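Local coordinates for SusD family protein (Bacteroides uniformis, PDB 7KV1), which probably binds beta-glucan at the cell surface as a SusD-like glycan-binding protein with a helical, tetratricopeptide-repeat-type fold, at residues N274-E279 / Y405-E410; C283-W288 / R438-L443; D351-A356 / L455-L460. All blocks are in the same frame, centred on the assembly; numbering follows the deposited sequence.

Contact 1 of 3, residues N274-E279 / Y405-E410; sequences NIWETE and YYRYAE. With NCO (cobalt hexammine(III)), chain C; EDO (1,2-ethanediol), chain D.
I275 and W276 meet R407 across this contact by packing alone. The benzo end of the W276 indole does most of it: CH2 approaches R407 NE at 3.7 Å, and CZ2 comes over one face of the guanidinium, 4.0 Å from CZ. Ring and guanidinium stand almost perpendicular, 85° apart, with R407 NH2 at the indole edge, near its plane, while the benzo atoms CZ2 and CH2 meet NE obliquely. I275 adds its branches: CD1 reaches R407 NH1 at 3.9 Å, while CG2 lies over the centre of the W276 ring, 3.5 Å above its plane. The bend of R407 at chi3 (-81°) turns the guanidinium so that NE comes to the indole and NH1 to CD1 of I275.

The polar ends are held from outside these segments: R407 NH1 by E285 and E461, NH2 by E465. Beyond it, Y408 OH accepts from ammine N5 of the cobalt hexammine at 3.1 Å, and Y405 OH donates to ethanediol O2 at 2.6 Å.

Chemically, then, a buried arginine sits at the N-cap position where strand 403-407 passes into helix 408-420, its charge answered by three glutamates, with I275 and the indole of W276 packed against it, which probably strengthens those ion pairs by keeping water away.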
loop_
_atom_site.group_PDB
_atom_site.type_symbol
_atom_site.label_atom_id
_atom_site.label_comp_id
_atom_site.label_asym_id
_atom_site.label_seq_id
_atom_site.Cartn_x
_atom_site.Cartn_y
_atom_site.Cartn_z
ATOM N N ASN A 274 -12.094 -6.168 -14.349
ATOM C CA ASN A 274 -11.007 -6.496 -15.309
ATOM C C ASN A 274 -9.648 -6.031 -14.773
ATOM O O ASN A 274 -8.603 -6.581 -15.197
ATOM C CB ASN A 274 -11.261 -5.861 -16.691
ATOM C CG ASN A 274 -12.325 -6.526 -17.556
ATOM O OD1 ASN A 274 -12.976 -7.496 -17.151
ATOM N ND2 ASN A 274 -12.540 -5.985 -18.755
ATOM N N ILE A 275 -9.621 -5.027 -13.886
ATOM C CA ILE A 275 -8.346 -4.576 -13.261
ATOM C C ILE A 275 -7.596 -5.793 -12.699
ATOM O O ILE A 275 -6.352 -5.855 -12.856
ATOM C CB ILE A 275 -8.611 -3.554 -12.139
ATOM C CG1 ILE A 275 -9.165 -2.226 -12.650
ATOM C CG2 ILE A 275 -7.326 -3.328 -11.344
ATOM C CD1 ILE A 275 -9.805 -1.396 -11.558
ATOM N N TRP A 276 -8.317 -6.677 -12.000
ATOM C CA TRP A 276 -7.742 -7.716 -11.093
ATOM C C TRP A 276 -7.371 -9.002 -11.852
ATOM O O TRP A 276 -6.751 -9.890 -11.236
ATOM C CB TRP A 276 -8.745 -7.975 -9.963
ATOM C CG TRP A 276 -9.153 -6.659 -9.388
ATOM C CD1 TRP A 276 -10.322 -5.985 -9.582
ATOM C CD2 TRP A 276 -8.277 -5.753 -8.701
ATOM N NE1 TRP A 276 -10.248 -4.744 -9.014
ATOM C CE2 TRP A 276 -9.006 -4.575 -8.466
ATOM C CE3 TRP A 276 -6.976 -5.862 -8.202
ATOM C CZ2 TRP A 276 -8.455 -3.491 -7.787
ATOM C CZ3 TRP A 276 -6.434 -4.796 -7.528
ATOM C CH2 TRP A 276 -7.159 -3.620 -7.351
ATOM N N GLU A 277 -7.827 -9.125 -13.100
ATOM C CA GLU A 277 -7.532 -10.268 -14.002
ATOM C C GLU A 277 -6.086 -10.107 -14.473
ATOM O O GLU A 277 -5.569 -8.962 -14.449
ATOM C CB GLU A 277 -8.472 -10.287 -15.206
ATOM C CG GLU A 277 -9.940 -10.134 -14.864
ATOM C CD GLU A 277 -10.665 -11.416 -14.507
ATOM O OE1 GLU A 277 -9.977 -12.425 -14.196
ATOM O OE2 GLU A 277 -11.928 -11.412 -14.563
ATOM N N THR A 278 -5.445 -11.199 -14.866
ATOM C CA THR A 278 -4.073 -11.171 -15.421
ATOM C C THR A 278 -4.008 -10.214 -16.608
ATOM O O THR A 278 -3.034 -9.466 -16.699
ATOM C CB THR A 278 -3.582 -12.564 -15.837
ATOM O OG1 THR A 278 -4.065 -13.510 -14.887
ATOM C CG2 THR A 278 -2.076 -12.598 -15.920
ATOM N N GLU A 279 -5.037 -10.185 -17.455
ATOM C CA GLU A 279 -5.112 -9.267 -18.632
ATOM C C GLU A 279 -5.204 -7.800 -18.179
ATOM O O GLU A 279 -4.880 -6.945 -18.995
ATOM C CB GLU A 279 -6.310 -9.611 -19.520
ATOM C CG GLU A 279 -6.275 -11.009 -20.117
ATOM C CD GLU A 279 -6.070 -12.170 -19.147
ATOM O OE1 GLU A 279 -6.792 -12.258 -18.085
ATOM O OE2 GLU A 279 -5.171 -12.988 -19.442
ATOM N N TYR A 405 -0.333 -1.182 -6.803
ATOM C CA TYR A 405 0.112 -0.292 -5.694
ATOM C C TYR A 405 -0.552 1.074 -5.817
ATOM O O TYR A 405 -1.135 1.529 -4.817
ATOM C CB TYR A 405 1.637 -0.157 -5.627
ATOM C CG TYR A 405 2.109 0.259 -4.255
ATOM C CD1 TYR A 405 2.003 1.576 -3.810
ATOM C CD2 TYR A 405 2.585 -0.689 -3.378
ATOM C CE1 TYR A 405 2.394 1.939 -2.530
ATOM C CE2 TYR A 405 2.971 -0.344 -2.091
ATOM C CZ TYR A 405 2.884 0.971 -1.664
ATOM O OH TYR A 405 3.313 1.256 -0.392
ATOM N N TYR A 406 -0.487 1.671 -7.008
ATOM C CA TYR A 406 -1.089 2.984 -7.339
ATOM C C TYR A 406 -1.961 2.815 -8.574
ATOM O O TYR A 406 -1.427 2.381 -9.577
ATOM C CB TYR A 406 -0.018 4.044 -7.599
ATOM C CG TYR A 406 0.692 4.480 -6.348
ATOM C CD1 TYR A 406 -0.039 4.851 -5.228
ATOM C CD2 TYR A 406 2.074 4.473 -6.269
ATOM C CE1 TYR A 406 0.602 5.203 -4.048
ATOM C CE2 TYR A 406 2.723 4.850 -5.102
ATOM C CZ TYR A 406 1.983 5.204 -3.979
ATOM O OH TYR A 406 2.595 5.526 -2.803
ATOM N N ARG A 407 -3.240 3.165 -8.473
ATOM C CA ARG A 407 -4.197 3.190 -9.607
ATOM C C ARG A 407 -4.661 4.634 -9.860
ATOM O O ARG A 407 -4.776 5.425 -8.922
ATOM C CB ARG A 407 -5.421 2.326 -9.288
ATOM C CG ARG A 407 -5.070 0.879 -9.010
ATOM C CD ARG A 407 -6.304 0.038 -9.057
ATOM N NE ARG A 407 -7.139 0.012 -7.876
ATOM C CZ ARG A 407 -8.381 0.497 -7.782
ATOM N NH1 ARG A 407 -8.914 1.200 -8.763
ATOM N NH2 ARG A 407 -9.084 0.283 -6.676
ATOM N N TYR A 408 -5.036 4.930 -11.083
ATOM C CA TYR A 408 -5.560 6.260 -11.463
ATOM C C TYR A 408 -6.870 6.576 -10.703
ATOM O O TYR A 408 -7.158 7.778 -10.589
ATOM C CB TYR A 408 -5.693 6.326 -12.985
ATOM C CG TYR A 408 -6.252 7.603 -13.552
ATOM C CD1 TYR A 408 -5.506 8.775 -13.576
ATOM C CD2 TYR A 408 -7.532 7.640 -14.068
ATOM C CE1 TYR A 408 -6.025 9.938 -14.120
ATOM C CE2 TYR A 408 -8.056 8.789 -14.642
ATOM C CZ TYR A 408 -7.311 9.946 -14.640
ATOM O OH TYR A 408 -7.825 11.079 -15.187
ATOM N N ALA A 409 -7.626 5.594 -10.189
ATOM C CA ALA A 409 -8.780 5.876 -9.292
ATOM C C ALA A 409 -8.293 6.704 -8.092
ATOM O O ALA A 409 -8.950 7.692 -7.718
ATOM C CB ALA A 409 -9.497 4.615 -8.855
ATOM N N GLU A 410 -7.112 6.374 -7.565
ATOM C CA GLU A 410 -6.522 7.091 -6.419
ATOM C C GLU A 410 -6.041 8.493 -6.833
ATOM O O GLU A 410 -6.157 9.430 -6.023
ATOM C CB GLU A 410 -5.439 6.223 -5.772
ATOM C CG GLU A 410 -5.012 6.765 -4.447
ATOM C CD GLU A 410 -3.978 5.990 -3.658
ATOM O OE1 GLU A 410 -3.439 4.970 -4.153
ATOM O OE2 GLU A 410 -3.801 6.372 -2.489
HETATM CO CO NCO C . -7.996 11.607 -19.413
HETATM N N1 NCO C . -6.852 10.614 -20.730
HETATM N N2 NCO C . -8.998 12.736 -18.108
HETATM N N3 NCO C . -9.535 11.832 -20.770
HETATM N N4 NCO C . -7.182 13.290 -20.034
HETATM N N5 NCO C . -6.512 11.408 -18.025
HETATM N N6 NCO C . -8.848 9.934 -18.793
HETATM C C1 EDO D . 3.512 2.969 3.048
HETATM O O1 EDO D . 4.434 2.002 2.571
HETATM C C2 EDO D . 2.217 2.932 2.329
HETATM O O2 EDO D . 2.364 3.238 0.943
#

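Contact 2 of 3, residues C283-W288 / R438-L443; sequences CDESIW and RTRAGL
E285 and R440 join these segments through one two-pronged salt bridge. R440 NH1 donates a hydrogen bond to E285 OE1 at 2.7 Å, and R440 NH2 donates to E285 OE2 at 3.0 Å. Both bonds are nearly straight, close to 170°, and each oxygen offers its syn lone pair, so the guanidinium takes the carboxylate end-on, one nitrogen to each oxygen. The two flat groups are only 16° from coplanar, and both oxygens lie in the guanidinium plane. Two bonds in one plane should hold both groups flat against rotation.

The side chains come from opposite directions and cover a gap of 11.9 Å between the CA atoms of E285 and R440. E285 does this by running straight out, CG anti to its backbone nitrogen (chi1 -175°), whereas R440 folds at chi2 and chi3 before presenting its end.

Further partners surround the pair. E285 OE2 also binds R407 and OE1 accepts from the backbone N of N269, while R440 NH1 donates to the N269 carbonyl and NH2 pairs with E461. Packing closes in around these bonds: A409 and I275 touch both side chains, and F272 lies against R440.

At the backbone level, E285 sits in a type I turn from C283 to S286, closed by S286 N to C283 O, and R440 is at the C-terminal end of helix 429-440, where G442 completes a Schellman motif.

Because both residues are buried and their charges are shared with R407 and E461, the chemistry points to a buried network of alternating acids and arginines, one that ties the turn leading into strand 286-290 to the end of helix 429-440.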
loop_
_atom_site.group_PDB
_atom_site.type_symbol
_atom_site.label_atom_id
_atom_site.label_comp_id
_atom_site.label_asym_id
_atom_site.label_seq_id
_atom_site.Cartn_x
_atom_site.Cartn_y
_atom_site.Cartn_z
ATOM N N CYS A 283 -2.863 -2.278 -17.189
ATOM C CA CYS A 283 -3.886 -1.527 -17.966
ATOM C C CYS A 283 -3.608 -0.032 -17.758
ATOM O O CYS A 283 -2.677 0.326 -16.952
ATOM C CB CYS A 283 -5.305 -1.913 -17.577
ATOM S SG CYS A 283 -5.773 -1.427 -15.894
ATOM N N ASP A 284 -4.343 0.828 -18.465
ATOM C CA ASP A 284 -4.024 2.277 -18.492
ATOM C C ASP A 284 -4.469 2.958 -17.194
ATOM O O ASP A 284 -4.156 4.142 -17.028
ATOM C CB ASP A 284 -4.582 2.914 -19.763
ATOM C CG ASP A 284 -3.799 2.440 -20.992
ATOM O OD1 ASP A 284 -2.520 2.386 -20.916
ATOM O OD2 ASP A 284 -4.451 2.080 -21.986
ATOM N N GLU A 285 -5.119 2.240 -16.293
ATOM C CA GLU A 285 -5.383 2.714 -14.910
ATOM C C GLU A 285 -4.127 2.579 -14.032
ATOM O O GLU A 285 -4.009 3.269 -13.003
ATOM C CB GLU A 285 -6.535 1.913 -14.315
ATOM C CG GLU A 285 -6.911 2.448 -12.953
ATOM C CD GLU A 285 -8.311 2.121 -12.482
ATOM O OE1 GLU A 285 -9.123 1.613 -13.288
ATOM O OE2 GLU A 285 -8.569 2.378 -11.307
ATOM N N SER A 286 -3.213 1.706 -14.409
ATOM C CA SER A 286 -2.110 1.271 -13.533
ATOM C C SER A 286 -1.003 2.324 -13.531
ATOM O O SER A 286 -0.467 2.621 -14.585
ATOM C CB SER A 286 -1.632 -0.112 -13.933
ATOM O OG SER A 286 -0.747 -0.611 -12.930
ATOM N N ILE A 287 -0.695 2.926 -12.380
ATOM C CA ILE A 287 0.441 3.888 -12.300
ATOM C C ILE A 287 1.662 3.112 -11.807
ATOM O O ILE A 287 2.781 3.339 -12.335
ATOM C CB ILE A 287 0.083 5.105 -11.438
ATOM C CG1 ILE A 287 -0.928 6.008 -12.152
ATOM C CG2 ILE A 287 1.326 5.861 -11.040
ATOM C CD1 ILE A 287 -1.476 7.117 -11.322
ATOM N N TRP A 288 1.463 2.211 -10.841
ATOM C CA TRP A 288 2.582 1.363 -10.377
ATOM C C TRP A 288 2.073 0.055 -9.773
ATOM O O TRP A 288 1.109 0.059 -8.955
ATOM C CB TRP A 288 3.467 2.155 -9.420
ATOM C CG TRP A 288 4.811 1.537 -9.207
ATOM C CD1 TRP A 288 5.774 1.297 -10.149
ATOM C CD2 TRP A 288 5.341 1.069 -7.959
ATOM N NE1 TRP A 288 6.864 0.717 -9.569
ATOM C CE2 TRP A 288 6.633 0.564 -8.228
ATOM C CE3 TRP A 288 4.874 1.061 -6.641
ATOM C CZ2 TRP A 288 7.453 0.059 -7.219
ATOM C CZ3 TRP A 288 5.665 0.515 -5.654
ATOM C CH2 TRP A 288 6.949 0.040 -5.943
ATOM N N ARG A 438 -17.278 7.026 -9.296
ATOM C CA ARG A 438 -18.631 6.487 -8.958
ATOM C C ARG A 438 -19.272 5.896 -10.213
ATOM O O ARG A 438 -19.783 4.780 -10.141
ATOM C CB ARG A 438 -19.506 7.592 -8.388
ATOM C CG ARG A 438 -19.094 8.020 -6.992
ATOM C CD ARG A 438 -20.108 8.904 -6.302
ATOM N NE ARG A 438 -21.415 8.300 -6.110
ATOM C CZ ARG A 438 -21.773 7.538 -5.077
ATOM N NH1 ARG A 438 -20.906 7.196 -4.124
ATOM N NH2 ARG A 438 -23.016 7.094 -5.026
ATOM N N THR A 439 -19.206 6.602 -11.341
ATOM C CA THR A 439 -19.824 6.152 -12.618
ATOM C C THR A 439 -19.192 4.827 -13.059
ATOM O O THR A 439 -19.930 3.944 -13.512
ATOM C CB THR A 439 -19.688 7.208 -13.723
ATOM O OG1 THR A 439 -20.354 8.347 -13.219
ATOM C CG2 THR A 439 -20.357 6.811 -15.022
ATOM N N ARG A 440 -17.863 4.674 -12.955
ATOM C CA ARG A 440 -17.177 3.420 -13.379
ATOM C C ARG A 440 -17.738 2.273 -12.525
ATOM O O ARG A 440 -17.909 1.116 -13.013
ATOM C CB ARG A 440 -15.649 3.599 -13.304
ATOM C CG ARG A 440 -14.843 2.448 -13.890
ATOM C CD ARG A 440 -14.626 1.349 -12.841
ATOM N NE ARG A 440 -13.672 1.743 -11.788
ATOM C CZ ARG A 440 -12.341 1.728 -11.941
ATOM N NH1 ARG A 440 -11.805 1.360 -13.096
ATOM N NH2 ARG A 440 -11.547 2.106 -10.945
ATOM N N ALA A 441 -18.058 2.557 -11.279
ATOM C CA ALA A 441 -18.600 1.536 -10.347
ATOM C C ALA A 441 -20.114 1.288 -10.552
ATOM O O ALA A 441 -20.644 0.438 -9.870
ATOM C CB ALA A 441 -18.271 1.934 -8.943
ATOM N N GLY A 442 -20.778 1.994 -11.464
ATOM C CA GLY A 442 -22.209 1.795 -11.787
ATOM C C GLY A 442 -23.139 2.618 -10.897
ATOM O O GLY A 442 -24.356 2.358 -10.918
ATOM N N LEU A 443 -22.593 3.562 -10.129
ATOM C CA LEU A 443 -23.357 4.390 -9.176
ATOM C C LEU A 443 -23.699 5.695 -9.865
ATOM O O LEU A 443 -22.945 6.086 -10.792
ATOM C CB LEU A 443 -22.546 4.689 -7.926
ATOM C CG LEU A 443 -22.157 3.488 -7.067
ATOM C CD1 LEU A 443 -21.484 3.975 -5.789
ATOM C CD2 LEU A 443 -23.368 2.621 -6.753
#

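Contact 3 of 3, residues D351-A356 / L455-L460; sequences DKRRDA and LTERRL
R353 reaches E457 because its chain, bent at chi3 (-67°), turns the guanidinium toward helix 451-461, while E457 bends at chi2 to bring its carboxylate round to meet it. The two side chains cross at about a right angle, yet their flat ends lie only 21° apart. R353 NH1 and NH2 both donate to the single oxygen E457 OE2, each at 2.8 Å. OE2 thus sits in a fork, and the bonds are bent, near 140°, as a shared acceptor requires.

Along its other edge the same guanidinium grips D351 side-on: NE donates to OD1 at 3.0 Å and NH2 to OD2 at 2.8 Å. D351 OD1 also takes the backbone N of R353 at 2.9 Å, so one aspartate both caps the helix start and positions the arginine. Over one guanidinium face lies L460, its CB 3.6 Å from R353 NH2.

NH1 has a further salt-bridge partner in E461, and E457 OE1 pairs with R438. R353 lies between two acids whose oxygens D351 OD2 and E457 OE2 are 5.4 Å apart, and it probably offsets their repulsion.

What results is a salt-bridge network, D351-R353-E457, built on an N-terminal capping bond, and it docks the short helix 353-357 against helix 451-461 in the helical SusD-type fold.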
loop_
_atom_site.group_PDB
_atom_site.type_symbol
_atom_site.label_atom_id
_atom_site.label_comp_id
_atom_site.label_asym_id
_atom_site.label_seq_id
_atom_site.Cartn_x
_atom_site.Cartn_y
_atom_site.Cartn_z
ATOM N N ASP A 351 -23.557 -1.444 -6.881
ATOM C CA ASP A 351 -22.088 -1.170 -6.898
ATOM C C ASP A 351 -21.351 -2.345 -7.548
ATOM O O ASP A 351 -21.299 -3.432 -6.962
ATOM C CB ASP A 351 -21.564 -0.840 -5.506
ATOM C CG ASP A 351 -20.220 -0.128 -5.512
ATOM O OD1 ASP A 351 -19.434 -0.476 -6.391
ATOM O OD2 ASP A 351 -19.997 0.786 -4.628
ATOM N N LYS A 352 -20.755 -2.120 -8.711
ATOM C CA LYS A 352 -20.036 -3.180 -9.440
ATOM C C LYS A 352 -18.798 -3.609 -8.653
ATOM O O LYS A 352 -18.271 -4.670 -8.968
ATOM C CB LYS A 352 -19.663 -2.719 -10.847
ATOM C CG LYS A 352 -20.848 -2.541 -11.776
ATOM C CD LYS A 352 -20.460 -2.040 -13.130
ATOM C CE LYS A 352 -21.657 -1.918 -14.047
ATOM N NZ LYS A 352 -21.234 -1.392 -15.364
ATOM N N ARG A 353 -18.339 -2.817 -7.681
ATOM C CA ARG A 353 -17.119 -3.164 -6.913
ATOM C C ARG A 353 -17.422 -4.305 -5.947
ATOM O O ARG A 353 -16.497 -5.033 -5.640
ATOM C CB ARG A 353 -16.570 -1.949 -6.175
ATOM C CG ARG A 353 -16.076 -0.891 -7.141
ATOM C CD ARG A 353 -15.725 0.427 -6.471
ATOM N NE ARG A 353 -16.920 1.079 -5.939
ATOM C CZ ARG A 353 -16.995 2.353 -5.621
ATOM N NH1 ARG A 353 -15.948 3.134 -5.770
ATOM N NH2 ARG A 353 -18.126 2.841 -5.144
ATOM N N ARG A 354 -18.668 -4.472 -5.523
ATOM C CA ARG A 354 -18.996 -5.495 -4.499
ATOM C C ARG A 354 -18.589 -6.891 -4.981
ATOM O O ARG A 354 -17.875 -7.567 -4.240
ATOM C CB ARG A 354 -20.465 -5.522 -4.119
ATOM C CG ARG A 354 -20.719 -6.501 -2.980
ATOM C CD ARG A 354 -22.141 -6.446 -2.495
ATOM N NE ARG A 354 -23.007 -7.135 -3.430
ATOM C CZ ARG A 354 -24.316 -7.292 -3.276
ATOM N NH1 ARG A 354 -24.945 -6.776 -2.237
ATOM N NH2 ARG A 354 -25.003 -7.958 -4.183
ATOM N N ASP A 355 -19.033 -7.332 -6.156
ATOM C CA ASP A 355 -18.699 -8.715 -6.594
ATOM C C ASP A 355 -17.203 -8.813 -6.968
ATOM O O ASP A 355 -16.632 -9.881 -6.767
ATOM C CB ASP A 355 -19.669 -9.193 -7.670
ATOM C CG ASP A 355 -21.096 -9.416 -7.169
ATOM O OD1 ASP A 355 -21.362 -9.381 -5.905
ATOM O OD2 ASP A 355 -21.943 -9.588 -8.041
ATOM N N ALA A 356 -16.538 -7.741 -7.391
ATOM C CA ALA A 356 -15.081 -7.785 -7.699
ATOM C C ALA A 356 -14.253 -7.743 -6.409
ATOM O O ALA A 356 -13.031 -8.008 -6.480
ATOM C CB ALA A 356 -14.659 -6.635 -8.572
ATOM N N LEU A 455 -13.537 10.532 1.318
ATOM C CA LEU A 455 -13.045 9.472 2.236
ATOM C C LEU A 455 -13.942 8.232 2.128
ATOM O O LEU A 455 -13.421 7.070 2.171
ATOM C CB LEU A 455 -12.987 10.037 3.662
ATOM C CG LEU A 455 -12.087 11.250 3.847
ATOM C CD1 LEU A 455 -12.133 11.682 5.286
ATOM C CD2 LEU A 455 -10.643 10.958 3.403
ATOM N N THR A 456 -15.258 8.404 2.022
ATOM C CA THR A 456 -16.168 7.236 1.886
ATOM C C THR A 456 -15.864 6.513 0.581
ATOM O O THR A 456 -15.797 5.272 0.595
ATOM C CB THR A 456 -17.641 7.650 1.991
ATOM O OG1 THR A 456 -17.790 8.125 3.327
ATOM C CG2 THR A 456 -18.598 6.517 1.666
ATOM N N GLU A 457 -15.684 7.246 -0.509
ATOM C CA GLU A 457 -15.402 6.650 -1.832
ATOM C C GLU A 457 -14.079 5.868 -1.818
ATOM O O GLU A 457 -14.026 4.767 -2.403
ATOM C CB GLU A 457 -15.423 7.700 -2.935
ATOM C CG GLU A 457 -15.744 7.109 -4.276
ATOM C CD GLU A 457 -17.152 6.547 -4.401
ATOM O OE1 GLU A 457 -18.079 7.177 -3.847
ATOM O OE2 GLU A 457 -17.307 5.479 -5.067
ATOM N N ARG A 458 -13.075 6.360 -1.104
ATOM C CA ARG A 458 -11.793 5.662 -0.923
ATOM C C ARG A 458 -12.051 4.310 -0.245
ATOM O O ARG A 458 -11.396 3.349 -0.613
ATOM C CB ARG A 458 -10.805 6.527 -0.118
ATOM C CG ARG A 458 -10.298 7.753 -0.859
ATOM C CD ARG A 458 -9.383 8.571 0.023
ATOM N NE ARG A 458 -8.128 7.868 0.117
ATOM C CZ ARG A 458 -7.116 8.009 -0.743
ATOM N NH1 ARG A 458 -7.194 8.868 -1.733
ATOM N NH2 ARG A 458 -6.025 7.292 -0.619
ATOM N N ARG A 459 -12.948 4.246 0.736
ATOM C CA ARG A 459 -13.204 2.981 1.453
ATOM C C ARG A 459 -13.816 1.969 0.467
ATOM O O ARG A 459 -13.405 0.801 0.451
ATOM C CB ARG A 459 -14.158 3.200 2.629
ATOM C CG ARG A 459 -14.384 1.918 3.414
ATOM C CD ARG A 459 -15.369 1.886 4.563
ATOM N NE ARG A 459 -15.068 0.599 5.217
ATOM C CZ ARG A 459 -15.777 0.036 6.182
ATOM N NH1 ARG A 459 -16.877 0.617 6.631
ATOM N NH2 ARG A 459 -15.407 -1.146 6.656
ATOM N N LEU A 460 -14.768 2.411 -0.344
ATOM C CA LEU A 460 -15.445 1.515 -1.308
ATOM C C LEU A 460 -14.455 1.057 -2.394
ATOM O O LEU A 460 -14.551 -0.114 -2.880
ATOM C CB LEU A 460 -16.662 2.221 -1.906
ATOM C CG LEU A 460 -17.766 2.624 -0.929
ATOM C CD1 LEU A 460 -18.812 3.485 -1.643
ATOM C CD2 LEU A 460 -18.447 1.402 -0.337
#

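How the contacts relate
Contacts 1 and 2 have centres about 7 Å apart; the centre of contact 3 lies about 11 Å from that of contact 2 and 14 Å from that of contact 1. Along the chain the segments come as 274-279, 283-288, 351-356, 405-410, 438-443 and 455-460, so every pair of contacts interleaves. Contacts 1 and 2 share the antiparallel strands 286-290 and 403-407. A probable hydrogen bond from K352 N to A441 O leads from contact 2 into contact 3, which R458 and E410 also link to contact 1. A chain of mostly buried ion pairs, with E461 shared by R407, R440 and R353, thus joins helices 408-420, 429-440 and 451-461 with helix 353-357 and the two-stranded sheet.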